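Local atomic coordinates of N(G),N(G)-dimethylarginine dimethylaminohydrolase (Pseudomonas aeruginosa, PDB entry 3RHY), a protein that hydrolyses N(omega)-methylated arginines, turning asymmetric dimethylarginine into citrulline and dimethylamine and monomethylarginine into citrulline and methylamine. Residues P80-R85 with T112-D117; V208-I213 with L228-I233. All coordinates share one frame; numbering follows the deposited sequence.

Interaction 1: residues P80-R85 with T112-D117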
loop_
_atom_site.group_PDB
_atom_site.type_symbol
_atom_site.label_atom_id
_atom_site.label_comp_id
_atom_site.label_asym_id
_atom_site.label_seq_id
_atom_site.Cartn_x
_atom_site.Cartn_y
_atom_site.Cartn_z
ATOM N N PRO A 80 -4.361 -7.233 10.883
ATOM C CA PRO A 80 -5.047 -5.940 10.928
ATOM C C PRO A 80 -5.516 -5.478 12.298
ATOM O O PRO A 80 -5.922 -6.281 13.136
ATOM C CB PRO A 80 -6.209 -6.139 9.966
ATOM C CG PRO A 80 -5.621 -7.036 8.940
ATOM C CD PRO A 80 -4.893 -8.054 9.779
ATOM N N GLY A 81 -5.452 -4.168 12.518
ATOM C CA GLY A 81 -5.898 -3.609 13.778
ATOM C C GLY A 81 -7.408 -3.710 13.815
ATOM O O GLY A 81 -7.997 -4.030 14.847
ATOM N N ALA A 82 -8.031 -3.439 12.672
ATOM C CA ALA A 82 -9.479 -3.509 12.538
ATOM C C ALA A 82 -9.904 -4.959 12.694
ATOM O O ALA A 82 -9.496 -5.820 11.913
ATOM C CB ALA A 82 -9.897 -2.988 11.170
ATOM N N GLU A 83 -10.720 -5.236 13.703
ATOM C CA GLU A 83 -11.175 -6.601 13.938
ATOM C C GLU A 83 -12.000 -7.102 12.759
ATOM O O GLU A 83 -11.965 -8.283 12.432
ATOM C CB GLU A 83 -12.001 -6.670 15.223
ATOM C CG GLU A 83 -11.329 -5.994 16.409
ATOM C CD GLU A 83 -12.178 -6.021 17.667
ATOM O OE1 GLU A 83 -12.184 -4.997 18.391
ATOM O OE2 GLU A 83 -12.825 -7.061 17.936
ATOM N N SER A 84 -12.721 -6.197 12.104
ATOM C CA SER A 84 -13.557 -6.588 10.969
ATOM C C SER A 84 -12.749 -6.945 9.725
ATOM O O SER A 84 -13.305 -7.452 8.752
ATOM C CB SER A 84 -14.551 -5.474 10.625
ATOM O OG SER A 84 -13.882 -4.325 10.144
ATOM N N ARG A 85 -11.444 -6.684 9.754
ATOM C CA ARG A 85 -10.587 -6.986 8.612
ATOM C C ARG A 85 -9.632 -8.121 8.922
ATOM O O ARG A 85 -9.028 -8.697 8.023
ATOM C CB ARG A 85 -9.763 -5.765 8.201
ATOM C CG ARG A 85 -10.567 -4.589 7.668
ATOM C CD ARG A 85 -9.649 -3.614 6.934
ATOM N NE ARG A 85 -9.012 -4.249 5.780
ATOM C CZ ARG A 85 -8.078 -3.680 5.020
ATOM N NH1 ARG A 85 -7.656 -2.449 5.281
ATOM N NH2 ARG A 85 -7.559 -4.347 3.996
ATOM N N THR A 112 -0.322 -6.293 16.190
ATOM C CA THR A 112 -1.175 -5.955 15.054
ATOM C C THR A 112 -0.337 -5.220 14.026
ATOM O O THR A 112 0.535 -4.424 14.373
ATOM C CB THR A 112 -2.389 -5.066 15.444
ATOM O OG1 THR A 112 -1.938 -3.759 15.826
ATOM C CG2 THR A 112 -3.167 -5.704 16.592
ATOM N N VAL A 113 -0.587 -5.521 12.759
ATOM C CA VAL A 113 0.133 -4.901 11.658
ATOM C C VAL A 113 -0.755 -4.794 10.416
ATOM O O VAL A 113 -1.575 -5.667 10.133
ATOM C CB VAL A 113 1.382 -5.726 11.258
ATOM C CG1 VAL A 113 2.013 -5.133 10.002
ATOM C CG2 VAL A 113 2.399 -5.758 12.388
ATOM N N GLU A 114 -0.606 -3.695 9.695
ATOM C CA GLU A 114 -1.313 -3.502 8.443
ATOM C C GLU A 114 -0.186 -3.054 7.534
ATOM O O GLU A 114 0.522 -2.088 7.848
ATOM C CB GLU A 114 -2.396 -2.433 8.560
ATOM C CG GLU A 114 -3.537 -2.833 9.486
ATOM C CD GLU A 114 -4.802 -2.040 9.240
ATOM O OE1 GLU A 114 -4.699 -0.878 8.786
ATOM O OE2 GLU A 114 -5.901 -2.571 9.513
ATOM N N ALA A 115 0.009 -3.779 6.434
ATOM C CA ALA A 115 1.086 -3.473 5.504
ATOM C C ALA A 115 0.987 -2.084 4.895
ATOM O O ALA A 115 1.938 -1.608 4.292
ATOM C CB ALA A 115 1.145 -4.522 4.412
ATOM N N GLY A 116 -0.167 -1.445 5.039
ATOM C CA GLY A 116 -0.330 -0.103 4.515
ATOM C C GLY A 116 0.528 0.874 5.301
ATOM O O GLY A 116 0.764 2.002 4.860
ATOM N N ASP A 117 0.992 0.437 6.471
ATOM C CA ASP A 117 1.845 1.255 7.326
ATOM C C ASP A 117 3.302 0.954 7.054
ATOM O O ASP A 117 4.175 1.417 7.778
ATOM C CB ASP A 117 1.574 0.982 8.809
ATOM C CG ASP A 117 0.359 1.710 9.321
ATOM O OD1 ASP A 117 0.195 2.891 8.961
ATOM O OD2 ASP A 117 -0.423 1.117 10.088
#
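The carboxylate of Glu-114 meets the turn around Pro-80 and Gly-81 at the active site of this pentein-fold enzyme, a five-bladed propeller with its catalytic residues near the central axis. The backbone N of Gly-81 approaches OE2 obliquely from one side of the carboxylate plane and gives it a weak hydrogen bond, 3.4 Å from N to OE2 and bent to 138°. On the opposite side of that plane, also offset, lies the guanidinium of Arg-85, with NH1 4.6 Å from OE2. The oxygen sits well out of the guanidinium plane, so any attraction is probably one of charge alone, while Arg-85 NH1 forms its salt bridge with Asp-66. Pro-80 CB approaches OE2 more nearly level with the carboxylate, at 3.6 Å.

The side chain reaches this place because CG lies anti to the carbonyl carbon (chi1 -66°) and the chain then runs out extended, its CG passing 3.7 Å from Pro-80 CA. Division of labour between two oxygens is the principle here: OE2 faces the turn, whereas OE1 takes a hydrogen bond from His-162 NE2 and a salt bridge from Arg-132, consistent with Glu-114 orienting the inferred proton donor. Arg-85, an inferred substrate-binding residue, enters the same site from the short helical turn.

Nearer the surface, Thr-112 sets CB 4.1 Å from Gly-81 CA and directs OG1 to the carbonyl O of Arg-132. Finally, Pro-80 N lies 3.3 Å from Val-113 O with no hydrogen to offer, and Pro-80 CA makes a CA-H...O contact with the same oxygen at 3.6 Å.

Interaction 2: residues V208-I213 with L228-I233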
loop_
_atom_site.group_PDB
_atom_site.type_symbol
_atom_site.label_atom_id
_atom_site.label_comp_id
_atom_site.label_asym_id
_atom_site.label_seq_id
_atom_site.Cartn_x
_atom_site.Cartn_y
_atom_site.Cartn_z
ATOM N N VAL A 208 5.702 1.164 -10.388
ATOM C CA VAL A 208 5.569 -0.176 -10.947
ATOM C C VAL A 208 6.401 -0.258 -12.232
ATOM O O VAL A 208 5.949 0.133 -13.301
ATOM C CB VAL A 208 4.080 -0.533 -11.268
ATOM C CG1 VAL A 208 3.975 -1.978 -11.735
ATOM C CG2 VAL A 208 3.211 -0.333 -10.038
ATOM N N ASN A 209 7.626 -0.759 -12.111
ATOM C CA ASN A 209 8.515 -0.910 -13.254
ATOM C C ASN A 209 8.685 0.375 -14.055
ATOM O O ASN A 209 8.447 0.417 -15.265
ATOM C CB ASN A 209 8.010 -2.044 -14.152
ATOM C CG ASN A 209 7.915 -3.353 -13.407
ATOM O OD1 ASN A 209 8.677 -3.586 -12.476
ATOM N ND2 ASN A 209 6.990 -4.218 -13.813
ATOM N N GLU A 210 9.107 1.422 -13.350
ATOM C CA GLU A 210 9.351 2.736 -13.931
ATOM C C GLU A 210 8.087 3.518 -14.267
ATOM O O GLU A 210 8.167 4.678 -14.688
ATOM C CB GLU A 210 10.254 2.614 -15.163
ATOM C CG GLU A 210 11.533 3.423 -15.047
ATOM C CD GLU A 210 12.247 3.206 -13.723
ATOM O OE1 GLU A 210 11.932 3.916 -12.742
ATOM O OE2 GLU A 210 13.117 2.315 -13.659
ATOM N N ARG A 211 6.927 2.878 -14.108
ATOM C CA ARG A 211 5.658 3.566 -14.327
ATOM C C ARG A 211 5.254 4.014 -12.939
ATOM O O ARG A 211 5.659 3.407 -11.944
ATOM C CB ARG A 211 4.557 2.646 -14.850
ATOM C CG ARG A 211 4.665 2.218 -16.299
ATOM C CD ARG A 211 5.577 1.028 -16.448
ATOM N NE ARG A 211 5.280 0.294 -17.671
ATOM C CZ ARG A 211 6.029 -0.693 -18.150
ATOM N NH1 ARG A 211 5.679 -1.307 -19.268
ATOM N NH2 ARG A 211 7.135 -1.052 -17.517
ATOM N N VAL A 212 4.478 5.085 -12.870
ATOM C CA VAL A 212 3.993 5.594 -11.602
ATOM C C VAL A 212 2.503 5.797 -11.771
ATOM O O VAL A 212 2.081 6.689 -12.501
ATOM C CB VAL A 212 4.612 6.954 -11.235
ATOM C CG1 VAL A 212 3.923 7.507 -9.992
ATOM C CG2 VAL A 212 6.103 6.805 -10.972
ATOM N N ILE A 213 1.707 4.953 -11.124
ATOM C CA ILE A 213 0.261 5.090 -11.205
ATOM C C ILE A 213 -0.184 6.010 -10.074
ATOM O O ILE A 213 0.136 5.786 -8.907
ATOM C CB ILE A 213 -0.451 3.715 -11.097
ATOM C CG1 ILE A 213 -0.147 2.878 -12.347
ATOM C CG2 ILE A 213 -1.957 3.915 -10.946
ATOM C CD1 ILE A 213 -0.560 1.418 -12.240
ATOM N N LEU A 228 10.482 14.152 -13.237
ATOM C CA LEU A 228 11.481 13.292 -12.611
ATOM C C LEU A 228 11.953 12.183 -13.542
ATOM O O LEU A 228 13.007 11.581 -13.316
ATOM C CB LEU A 228 10.923 12.680 -11.330
ATOM C CG LEU A 228 10.974 13.603 -10.118
ATOM C CD1 LEU A 228 10.143 13.025 -8.992
ATOM C CD2 LEU A 228 12.426 13.788 -9.698
ATOM N N GLY A 229 11.169 11.906 -14.581
ATOM C CA GLY A 229 11.556 10.879 -15.533
ATOM C C GLY A 229 10.728 9.612 -15.478
ATOM O O GLY A 229 11.152 8.567 -15.973
ATOM N N TYR A 230 9.548 9.704 -14.875
ATOM C CA TYR A 230 8.656 8.555 -14.758
ATOM C C TYR A 230 7.532 8.630 -15.777
ATOM O O TYR A 230 7.111 9.710 -16.196
ATOM C CB TYR A 230 8.029 8.492 -13.354
ATOM C CG TYR A 230 9.011 8.268 -12.231
ATOM C CD1 TYR A 230 9.611 7.021 -12.036
ATOM C CD2 TYR A 230 9.369 9.312 -11.382
ATOM C CE1 TYR A 230 10.549 6.826 -11.026
ATOM C CE2 TYR A 230 10.302 9.125 -10.370
ATOM C CZ TYR A 230 10.889 7.886 -10.199
ATOM O OH TYR A 230 11.822 7.719 -9.200
ATOM N N ARG A 231 7.050 7.467 -16.180
ATOM C CA ARG A 231 5.935 7.410 -17.099
ATOM C C ARG A 231 4.760 7.441 -16.138
ATOM O O ARG A 231 4.576 6.510 -15.354
ATOM C CB ARG A 231 5.948 6.098 -17.878
ATOM C CG ARG A 231 4.719 5.883 -18.731
ATOM C CD ARG A 231 4.625 6.928 -19.804
ATOM N NE ARG A 231 3.461 6.706 -20.654
ATOM C CZ ARG A 231 3.250 7.335 -21.806
ATOM N NH1 ARG A 231 4.127 8.227 -22.250
ATOM N NH2 ARG A 231 2.151 7.075 -22.509
ATOM N N VAL A 232 3.986 8.521 -16.175
ATOM C CA VAL A 232 2.840 8.668 -15.290
ATOM C C VAL A 232 1.570 8.093 -15.897
ATOM O O VAL A 232 1.287 8.266 -17.080
ATOM C CB VAL A 232 2.576 10.168 -14.930
ATOM C CG1 VAL A 232 1.246 10.317 -14.195
ATOM C CG2 VAL A 232 3.692 10.700 -14.055
ATOM N N ILE A 233 0.820 7.381 -15.071
ATOM C CA ILE A 233 -0.448 6.819 -15.485
ATOM C C ILE A 233 -1.402 7.214 -14.370
ATOM O O ILE A 233 -1.194 6.864 -13.206
ATOM C CB ILE A 233 -0.412 5.288 -15.582
ATOM C CG1 ILE A 233 0.656 4.846 -16.585
ATOM C CG2 ILE A 233 -1.786 4.777 -16.022
ATOM C CD1 ILE A 233 0.695 3.346 -16.803
#
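Two parallel strands, 211-213 and 231-233, lie side by side in register, Arg-211 opposite Arg-231, Val-212 opposite Val-232 and Ile-213 opposite Ile-233. Val-212 is bonded through both its N and its O: the N donates to Arg-231 O at 2.9 Å, and the O accepts from Ile-233 N, also at 2.9 Å, as parallel pairing requires. A weak bond from Arg-231 N to Glu-210 O, 3.4 Å long but nearly straight at 169°, extends the ladder into the turn.

Side chains alternate between the two faces. On the side of Val-212, the methyl CG2, anti to its own carbonyl carbon, meets Tyr-230 CG at 3.5 Å, obliquely to the ring. Glu-210 O lies in the ring plane at its edge, and Glu-210 OE1 approaches the same rim, 3.7 Å from Tyr-230 CE1, with carboxylate and ring 32° apart. On the face of Ile-213 and Ile-233, Ile-213 CG1 packs on Ile-233 CB at 4.0 Å, while Arg-211 CG runs alongside Ile-233 CD1.

A second shell fixes these groups. Trp-207 and His-172 both donate to Glu-210 OE1, and Asn-174 holds the hydroxyl of Tyr-230. The type I' turn from Val-208 to Arg-211 is closed by backbone bonds between its two end residues; Arg-211 NH2 adds a bond to Asn-209 O at 3.0 Å, in the guanidinium plane and on a carbonyl lone pair. NH1 of Arg-211 forms a salt bridge with Asp-46. Ile-225 of helix 219-228 packs against Val-212, Tyr-230 and Val-232, and helix 28-42 lies on the isoleucine face. Helix 219-228 ends in a Schellman motif at Gly-229, whose positive phi turns the chain into strand 231-235. Together these features make a classic beta-alpha-beta crossover, entered through a tight hairpin from strand 206-208.

In the fold
Read from the N terminus, the chain makes two separate closures. Residues 80-85 come first, and after 26 intervening residues, including helix 93-99 and strand 104-106, interaction 1 shuts that excursion when 112-117 returns. Only later does the chain reach 208-213; interaction 2 then closes a tighter loop of 14 residues around helix 219-228. The two closures follow in series, neither nesting nor crossing. Their centres are 28 Å apart, on opposite sides of the chain's centre, and their nearest atoms about 14 Å apart. Interaction 1 joins loops at the catalytic pocket, whereas interaction 2 aligns neighbouring strands of the three-stranded sheet 206-208, 211-215, 231-235.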